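Long-range contacts in peptidoglycan DD-endopeptidase ShyB (Vibrio cholerae, PDB 2GU1), which cuts the peptide cross-links between peptidoglycan strands as a zinc-dependent endopeptidase, probably so that new glycans can be inserted and the cell wall can expand: residues T235-P240 / P310-E315; N264-E269 / D282-K287. All coordinates share one frame; numbering follows the deposited sequence.

Contact 1 (T235-P240 / P310-E315); sequences TDFATP and PHLHFE. With ZN (zinc ion), chain B.
Thr235-Phe237 and Leu312-Glu315 run antiparallel, their axes 4.7 Å apart at closest, and Thr235 pairs with Phe314 and Phe237 with Leu312 through two backbone hydrogen bonds each. The shortest joins Thr235 N to Phe314 O at 2.7 Å; at the far end Phe237 O accepts from both Leu312 N and Thr239 N. Between these rungs sits the non-hydrogen-bonded pair Asp236-His313, whose side chains leave the same face of the sheet and close on one zinc ion. Asp236 OD1 and His313 ND1 each lie 2.0 Å from the zinc, and His232 NE2 is the third protein ligand. With CG anti to the backbone N (chi1 171°), the His313 ring extends from its strand so that ND1 meets the metal, while NE2 donates to Glu315 OE2 at 2.6 Å, close to the ring plane and on the anti lone pair of that oxygen. Glu315 is in turn salt-bridged to Arg277. His311 brings CD2 within 3.3 Å of Asp236 CG, ring and carboxylate planes 54° apart, while its ND1 is hydrogen-bonded to Gly309 O. On the other face, Phe237 and Phe314 lie side by side, Phe314 CB meeting the Phe237 ring at its edge. Two catalytic zinc ligands are thus set by strand register; held at ND1 by zinc and at NE2 by Glu315, the His313 imidazole has its turn fixed, and the carboxylate may make it a stronger donor to the metal.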
ATOM      1  N   THR A 235      -9.867  -6.544   9.677  1.00 24.94           N
ATOM      2  CA  THR A 235     -11.089  -7.189  10.138  1.00 24.06           C
ATOM      3  C   THR A 235     -10.922  -8.702  10.008  1.00 25.56           C
ATOM      4  O   THR A 235     -10.460  -9.190   8.974  1.00 26.40           O
ATOM      5  CB  THR A 235     -12.300  -6.737   9.291  1.00 22.92           C
ATOM      6  OG1 THR A 235     -12.404  -5.312   9.318  1.00 22.60           O
ATOM      7  CG2 THR A 235     -13.576  -7.334   9.820  1.00 21.49           C
ATOM      8  N   ASP A 236     -11.284  -9.444  11.050  1.00 23.89           N
ATOM      9  CA  ASP A 236     -11.169 -10.903  11.010  1.00 25.63           C
ATOM     10  C   ASP A 236     -12.504 -11.568  10.702  1.00 26.35           C
ATOM     11  O   ASP A 236     -13.492 -11.315  11.395  1.00 26.35           O
ATOM     12  CB  ASP A 236     -10.642 -11.431  12.346  1.00 25.90           C
ATOM     13  CG  ASP A 236      -9.239 -10.963  12.632  1.00 25.14           C
ATOM     14  OD1 ASP A 236      -8.617 -10.394  11.707  1.00 23.83           O
ATOM     15  OD2 ASP A 236      -8.757 -11.175  13.761  1.00 22.55           O
ATOM     16  N   PHE A 237     -12.525 -12.405   9.662  1.00 25.08           N
ATOM     17  CA  PHE A 237     -13.729 -13.139   9.252  1.00 25.89           C
ATOM     18  C   PHE A 237     -13.582 -14.609   9.640  1.00 26.28           C
ATOM     19  O   PHE A 237     -12.487 -15.185   9.551  1.00 25.92           O
ATOM     20  CB  PHE A 237     -13.951 -13.015   7.737  1.00 25.63           C
ATOM     21  CG  PHE A 237     -14.332 -11.632   7.291  1.00 24.37           C
ATOM     22  CD1 PHE A 237     -15.568 -11.090   7.635  1.00 25.77           C
ATOM     23  CD2 PHE A 237     -13.443 -10.855   6.552  1.00 25.73           C
ATOM     24  CE1 PHE A 237     -15.913  -9.793   7.252  1.00 26.50           C
ATOM     25  CE2 PHE A 237     -13.773  -9.559   6.161  1.00 24.72           C
ATOM     26  CZ  PHE A 237     -15.011  -9.023   6.511  1.00 25.29           C
ATOM     27  N   ALA A 238     -14.685 -15.209  10.085  1.00 26.59           N
ATOM     28  CA  ALA A 238     -14.695 -16.596  10.530  1.00 28.03           C
ATOM     29  C   ALA A 238     -14.699 -17.585   9.373  1.00 28.98           C
ATOM     30  O   ALA A 238     -15.723 -18.205   9.073  1.00 31.98           O
ATOM     31  CB  ALA A 238     -15.904 -16.840  11.426  1.00 27.37           C
ATOM     32  N   THR A 239     -13.551 -17.738   8.731  1.00 27.51           N
ATOM     33  CA  THR A 239     -13.426 -18.652   7.600  1.00 26.50           C
ATOM     34  C   THR A 239     -12.748 -19.962   7.955  1.00 27.38           C
ATOM     35  O   THR A 239     -11.802 -19.995   8.740  1.00 28.26           O
ATOM     36  CB  THR A 239     -12.582 -18.041   6.469  1.00 25.50           C
ATOM     37  OG1 THR A 239     -11.341 -17.569   7.012  1.00 28.52           O
ATOM     38  CG2 THR A 239     -13.313 -16.908   5.801  1.00 23.24           C
ATOM     39  N   PRO A 240     -13.238 -21.070   7.386  1.00 27.00           N
ATOM     40  CA  PRO A 240     -12.620 -22.367   7.658  1.00 25.78           C
ATOM     41  C   PRO A 240     -11.372 -22.352   6.774  1.00 25.09           C
ATOM     42  O   PRO A 240     -11.328 -21.604   5.801  1.00 20.99           O
ATOM     43  CB  PRO A 240     -13.642 -23.367   7.117  1.00 27.71           C
ATOM     44  CG  PRO A 240     -14.941 -22.609   7.143  1.00 30.61           C
ATOM     45  CD  PRO A 240     -14.523 -21.238   6.689  1.00 28.00           C
ATOM     46  N   PRO A 310      -7.705 -20.333  13.011  1.00 35.71           N
ATOM     47  CA  PRO A 310      -7.849 -20.008  11.593  1.00 32.37           C
ATOM     48  C   PRO A 310      -8.828 -18.860  11.373  1.00 30.32           C
ATOM     49  O   PRO A 310      -9.843 -18.758  12.061  1.00 25.90           O
ATOM     50  CB  PRO A 310      -8.360 -21.314  10.990  1.00 33.40           C
ATOM     51  CG  PRO A 310      -7.774 -22.353  11.886  1.00 33.27           C
ATOM     52  CD  PRO A 310      -8.011 -21.756  13.245  1.00 36.96           C
ATOM     53  N   HIS A 311      -8.508 -17.997  10.414  1.00 26.30           N
ATOM     54  CA  HIS A 311      -9.357 -16.866  10.083  1.00 22.86           C
ATOM     55  C   HIS A 311      -8.673 -16.024   9.020  1.00 21.82           C
ATOM     56  O   HIS A 311      -7.462 -16.115   8.820  1.00 22.93           O
ATOM     57  CB  HIS A 311      -9.598 -15.975  11.309  1.00 26.20           C
ATOM     58  CG  HIS A 311      -8.376 -15.237  11.770  1.00 26.26           C
ATOM     59  ND1 HIS A 311      -7.332 -15.859  12.422  1.00 27.61           N
ATOM     60  CD2 HIS A 311      -8.038 -13.927  11.680  1.00 27.58           C
ATOM     61  CE1 HIS A 311      -6.405 -14.962  12.720  1.00 29.46           C
ATOM     62  NE2 HIS A 311      -6.809 -13.783  12.281  1.00 28.67           N
ATOM     63  N   LEU A 312      -9.460 -15.210   8.339  1.00 20.11           N
ATOM     64  CA  LEU A 312      -8.916 -14.316   7.343  1.00 21.93           C
ATOM     65  C   LEU A 312      -8.799 -12.954   8.015  1.00 24.10           C
ATOM     66  O   LEU A 312      -9.736 -12.486   8.673  1.00 20.63           O
ATOM     67  CB  LEU A 312      -9.845 -14.196   6.135  1.00 21.09           C
ATOM     68  CG  LEU A 312      -9.438 -13.138   5.105  1.00 25.11           C
ATOM     69  CD1 LEU A 312      -8.243 -13.632   4.297  1.00 22.86           C
ATOM     70  CD2 LEU A 312     -10.608 -12.847   4.178  1.00 23.41           C
ATOM     71  N   HIS A 313      -7.631 -12.341   7.881  1.00 23.18           N
ATOM     72  CA  HIS A 313      -7.412 -11.009   8.421  1.00 21.11           C
ATOM     73  C   HIS A 313      -7.411 -10.146   7.159  1.00 21.57           C
ATOM     74  O   HIS A 313      -6.520 -10.285   6.319  1.00 20.54           O
ATOM     75  CB  HIS A 313      -6.054 -10.932   9.123  1.00 22.85           C
ATOM     76  CG  HIS A 313      -5.653  -9.545   9.512  1.00 23.46           C
ATOM     77  ND1 HIS A 313      -5.861  -9.032  10.775  1.00 24.38           N
ATOM     78  CD2 HIS A 313      -5.073  -8.551   8.795  1.00 23.53           C
ATOM     79  CE1 HIS A 313      -5.425  -7.785  10.820  1.00 21.66           C
ATOM     80  NE2 HIS A 313      -4.942  -7.469   9.631  1.00 23.15           N
ATOM     81  N   PHE A 314      -8.417  -9.282   7.026  1.00 20.04           N
ATOM     82  CA  PHE A 314      -8.575  -8.420   5.851  1.00 20.82           C
ATOM     83  C   PHE A 314      -8.273  -6.960   6.174  1.00 20.24           C
ATOM     84  O   PHE A 314      -8.677  -6.444   7.225  1.00 18.64           O
ATOM     85  CB  PHE A 314     -10.015  -8.565   5.315  1.00 19.12           C
ATOM     86  CG  PHE A 314     -10.342  -7.669   4.147  1.00 18.67           C
ATOM     87  CD1 PHE A 314      -9.662  -7.784   2.941  1.00 19.87           C
ATOM     88  CD2 PHE A 314     -11.349  -6.711   4.257  1.00 17.58           C
ATOM     89  CE1 PHE A 314      -9.984  -6.954   1.852  1.00 16.50           C
ATOM     90  CE2 PHE A 314     -11.674  -5.884   3.190  1.00 16.64           C
ATOM     91  CZ  PHE A 314     -10.990  -6.001   1.978  1.00 16.33           C
ATOM     92  N   GLU A 315      -7.559  -6.290   5.273  1.00 17.84           N
ATOM     93  CA  GLU A 315      -7.221  -4.888   5.488  1.00 19.34           C
ATOM     94  C   GLU A 315      -7.491  -4.022   4.272  1.00 21.04           C
ATOM     95  O   GLU A 315      -7.361  -4.473   3.134  1.00 18.15           O
ATOM     96  CB  GLU A 315      -5.738  -4.747   5.866  1.00 23.54           C
ATOM     97  CG  GLU A 315      -5.419  -5.091   7.316  1.00 23.04           C
ATOM     98  CD  GLU A 315      -3.939  -4.924   7.658  1.00 23.54           C
ATOM     99  OE1 GLU A 315      -3.250  -4.116   7.002  1.00 24.97           O
ATOM    100  OE2 GLU A 315      -3.470  -5.597   8.597  1.00 25.86           O
TER
HETATM  101 ZN    ZN B 362      -6.837  -9.734  12.430  1.00 26.62          ZN

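Contact 2 (N264-E269 / D282-K287); sequences NYLVIE and DKILVK
Leu266 and Val286 make the tight point of this contact: Leu266 CD2 and Val286 CG2 are 3.4 Å apart, shorter than a usual van der Waals distance, and the two side chains cross at about a right angle. A chi1 of -157° swings CG of Leu266 to the side opposite its backbone N, and CD1 comes to within 3.7 Å of Ile284 CG2. Ile298, on strand 297-300, packs against both Leu266 and Val286 and so joins the same apolar cluster. The segments belong to two different sheets of the M23 peptidase domain. Strand 265-269 lies between 251-259 and 274-281 in the large antiparallel sheet, whereas 283-284 is an outer strand of a three-stranded sheet, entered through a classic beta bulge in which Asp282 and Lys283 both face Leu300. Side chain against backbone is the second kind of meeting: the other branch of Ile284 puts CD1 3.4 Å from Tyr265 O. Polar groups at this end look to partners beyond the two segments. Asn264 ND2 is hydrogen-bonded to Leu281 O, and Tyr265, whose CB points away from 282-287, carries its hydroxyl to a hydrogen bond with Asp46.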
ATOM      1  N   ASN A 264       1.054 -16.614   4.842  1.00 22.94           N
ATOM      2  CA  ASN A 264       0.972 -16.293   3.423  1.00 21.82           C
ATOM      3  C   ASN A 264       0.042 -15.090   3.282  1.00 23.23           C
ATOM      4  O   ASN A 264      -1.073 -15.089   3.822  1.00 18.85           O
ATOM      5  CB  ASN A 264       0.389 -17.466   2.629  1.00 23.82           C
ATOM      6  CG  ASN A 264       1.286 -18.682   2.646  1.00 27.92           C
ATOM      7  OD1 ASN A 264       2.446 -18.612   2.251  1.00 27.91           O
ATOM      8  ND2 ASN A 264       0.749 -19.812   3.097  1.00 26.53           N
ATOM      9  N   TYR A 265       0.488 -14.054   2.578  1.00 22.38           N
ATOM     10  CA  TYR A 265      -0.375 -12.898   2.415  1.00 22.78           C
ATOM     11  C   TYR A 265      -0.253 -12.271   1.048  1.00 24.80           C
ATOM     12  O   TYR A 265       0.715 -12.502   0.307  1.00 25.89           O
ATOM     13  CB  TYR A 265      -0.158 -11.876   3.554  1.00 24.38           C
ATOM     14  CG  TYR A 265       1.025 -10.940   3.431  1.00 22.74           C
ATOM     15  CD1 TYR A 265       0.907  -9.719   2.765  1.00 25.72           C
ATOM     16  CD2 TYR A 265       2.240 -11.244   4.042  1.00 24.44           C
ATOM     17  CE1 TYR A 265       1.975  -8.811   2.724  1.00 28.07           C
ATOM     18  CE2 TYR A 265       3.312 -10.345   4.006  1.00 26.25           C
ATOM     19  CZ  TYR A 265       3.173  -9.131   3.355  1.00 28.65           C
ATOM     20  OH  TYR A 265       4.214  -8.216   3.374  1.00 26.93           O
ATOM     21  N   LEU A 266      -1.260 -11.486   0.707  1.00 24.60           N
ATOM     22  CA  LEU A 266      -1.330 -10.867  -0.599  1.00 27.38           C
ATOM     23  C   LEU A 266      -1.749  -9.411  -0.449  1.00 26.20           C
ATOM     24  O   LEU A 266      -2.456  -9.052   0.492  1.00 22.90           O
ATOM     25  CB  LEU A 266      -2.381 -11.630  -1.414  1.00 33.58           C
ATOM     26  CG  LEU A 266      -2.467 -11.684  -2.935  1.00 39.65           C
ATOM     27  CD1 LEU A 266      -1.226 -12.353  -3.514  1.00 40.96           C
ATOM     28  CD2 LEU A 266      -3.712 -12.482  -3.310  1.00 41.91           C
ATOM     29  N   VAL A 267      -1.319  -8.580  -1.389  1.00 24.76           N
ATOM     30  CA  VAL A 267      -1.690  -7.174  -1.382  1.00 24.13           C
ATOM     31  C   VAL A 267      -2.074  -6.803  -2.803  1.00 25.91           C
ATOM     32  O   VAL A 267      -1.351  -7.109  -3.755  1.00 26.46           O
ATOM     33  CB  VAL A 267      -0.527  -6.259  -0.938  1.00 25.51           C
ATOM     34  CG1 VAL A 267      -0.969  -4.794  -1.031  1.00 24.41           C
ATOM     35  CG2 VAL A 267      -0.106  -6.600   0.493  1.00 25.22           C
ATOM     36  N   ILE A 268      -3.218  -6.152  -2.949  1.00 24.15           N
ATOM     37  CA  ILE A 268      -3.691  -5.745  -4.254  1.00 24.87           C
ATOM     38  C   ILE A 268      -3.800  -4.232  -4.279  1.00 25.53           C
ATOM     39  O   ILE A 268      -4.232  -3.620  -3.304  1.00 25.96           O
ATOM     40  CB  ILE A 268      -5.082  -6.371  -4.556  1.00 24.63           C
ATOM     41  CG1 ILE A 268      -4.942  -7.892  -4.703  1.00 25.79           C
ATOM     42  CG2 ILE A 268      -5.682  -5.759  -5.816  1.00 24.52           C
ATOM     43  CD1 ILE A 268      -6.250  -8.605  -4.976  1.00 28.27           C
ATOM     44  N   GLU A 269      -3.368  -3.626  -5.379  1.00 27.80           N
ATOM     45  CA  GLU A 269      -3.468  -2.184  -5.524  1.00 28.98           C
ATOM     46  C   GLU A 269      -4.633  -1.959  -6.468  1.00 28.25           C
ATOM     47  O   GLU A 269      -4.622  -2.425  -7.609  1.00 29.03           O
ATOM     48  CB  GLU A 269      -2.178  -1.600  -6.102  1.00 33.07           C
ATOM     49  CG  GLU A 269      -2.250  -0.100  -6.337  1.00 36.93           C
ATOM     50  CD  GLU A 269      -0.889   0.517  -6.619  1.00 41.70           C
ATOM     51  OE1 GLU A 269      -0.182   0.013  -7.520  1.00 43.17           O
ATOM     52  OE2 GLU A 269      -0.527   1.507  -5.940  1.00 43.91           O
ATOM     53  N   ASP A 282      -4.102 -19.972   3.356  1.00 22.79           N
ATOM     54  CA  ASP A 282      -3.609 -21.339   3.281  1.00 27.20           C
ATOM     55  C   ASP A 282      -2.935 -21.508   1.919  1.00 26.52           C
ATOM     56  O   ASP A 282      -1.932 -22.208   1.790  1.00 28.20           O
ATOM     57  CB  ASP A 282      -4.755 -22.351   3.386  1.00 27.37           C
ATOM     58  CG  ASP A 282      -4.256 -23.783   3.347  1.00 28.45           C
ATOM     59  OD1 ASP A 282      -3.532 -24.177   4.279  1.00 28.19           O
ATOM     60  OD2 ASP A 282      -4.563 -24.513   2.381  1.00 32.06           O
ATOM     61  N   LYS A 283      -3.488 -20.834   0.916  1.00 29.34           N
ATOM     62  CA  LYS A 283      -2.976 -20.911  -0.452  1.00 31.35           C
ATOM     63  C   LYS A 283      -3.279 -19.634  -1.236  1.00 31.47           C
ATOM     64  O   LYS A 283      -4.364 -19.063  -1.098  1.00 31.50           O
ATOM     65  CB  LYS A 283      -3.627 -22.098  -1.168  1.00 36.70           C
ATOM     66  CG  LYS A 283      -3.138 -22.345  -2.588  1.00 41.70           C
ATOM     67  CD  LYS A 283      -1.696 -22.838  -2.592  1.00 46.20           C
ATOM     68  CE  LYS A 283      -1.241 -23.241  -3.992  1.00 48.28           C
ATOM     69  NZ  LYS A 283       0.150 -23.780  -3.984  1.00 49.01           N
ATOM     70  N   ILE A 284      -2.328 -19.197  -2.063  1.00 29.84           N
ATOM     71  CA  ILE A 284      -2.503 -18.000  -2.891  1.00 29.83           C
ATOM     72  C   ILE A 284      -2.656 -18.470  -4.340  1.00 30.40           C
ATOM     73  O   ILE A 284      -1.819 -19.216  -4.843  1.00 30.76           O
ATOM     74  CB  ILE A 284      -1.281 -17.037  -2.753  1.00 31.12           C
ATOM     75  CG1 ILE A 284      -1.328 -16.350  -1.383  1.00 30.13           C
ATOM     76  CG2 ILE A 284      -1.288 -15.988  -3.880  1.00 27.32           C
ATOM     77  CD1 ILE A 284      -0.138 -15.460  -1.072  1.00 31.27           C
ATOM     78  N   LEU A 285      -3.725 -18.036  -5.000  1.00 31.00           N
ATOM     79  CA  LEU A 285      -4.012 -18.454  -6.372  1.00 33.72           C
ATOM     80  C   LEU A 285      -3.655 -17.464  -7.478  1.00 35.25           C
ATOM     81  O   LEU A 285      -4.014 -17.674  -8.641  1.00 35.55           O
ATOM     82  CB  LEU A 285      -5.494 -18.818  -6.492  1.00 32.93           C
ATOM     83  CG  LEU A 285      -5.995 -19.979  -5.630  1.00 35.50           C
ATOM     84  CD1 LEU A 285      -7.508 -20.063  -5.739  1.00 35.30           C
ATOM     85  CD2 LEU A 285      -5.344 -21.289  -6.080  1.00 34.80           C
ATOM     86  N   VAL A 286      -2.955 -16.391  -7.128  1.00 35.28           N
ATOM     87  CA  VAL A 286      -2.568 -15.391  -8.115  1.00 34.75           C
ATOM     88  C   VAL A 286      -1.087 -15.074  -7.956  1.00 36.92           C
ATOM     89  O   VAL A 286      -0.459 -15.497  -6.987  1.00 36.94           O
ATOM     90  CB  VAL A 286      -3.388 -14.084  -7.948  1.00 33.87           C
ATOM     91  CG1 VAL A 286      -4.826 -14.310  -8.384  1.00 32.92           C
ATOM     92  CG2 VAL A 286      -3.351 -13.633  -6.500  1.00 28.92           C
ATOM     93  N   LYS A 287      -0.529 -14.333  -8.903  1.00 40.03           N
ATOM     94  CA  LYS A 287       0.884 -13.978  -8.840  1.00 43.03           C
ATOM     95  C   LYS A 287       1.090 -12.482  -9.034  1.00 42.79           C
ATOM     96  O   LYS A 287       0.192 -11.778  -9.497  1.00 43.47           O
ATOM     97  CB  LYS A 287       1.667 -14.743  -9.912  1.00 45.52           C
ATOM     98  CG  LYS A 287       3.161 -14.475  -9.873  1.00 49.69           C
ATOM     99  CD  LYS A 287       3.902 -15.190 -10.987  1.00 52.62           C
ATOM    100  CE  LYS A 287       5.391 -14.873 -10.931  1.00 54.11           C
ATOM    101  NZ  LYS A 287       5.642 -13.403 -11.030  1.00 55.60           N
TER

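In the fold
Both contacts lie within the M23 peptidase region, their centres 14 Å apart and their nearest atoms about 7 Å apart, so they do not touch. Along the chain 235-240 comes first, then 264-269 and 282-287, and 310-315 last; contact 1 therefore spans the chain that forms contact 2. They share the large antiparallel sheet, in which strand 274-281 pairs with 265-269 on one side and with 312-318 on the other, linking the two regions. Contact 1 supplies two of the three protein ligands of the zinc, while contact 2 packs that sheet against the small one containing 283-284. The Tyr265 side chain remains about 11 Å from the zinc, so contact 2 takes no part in binding the metal.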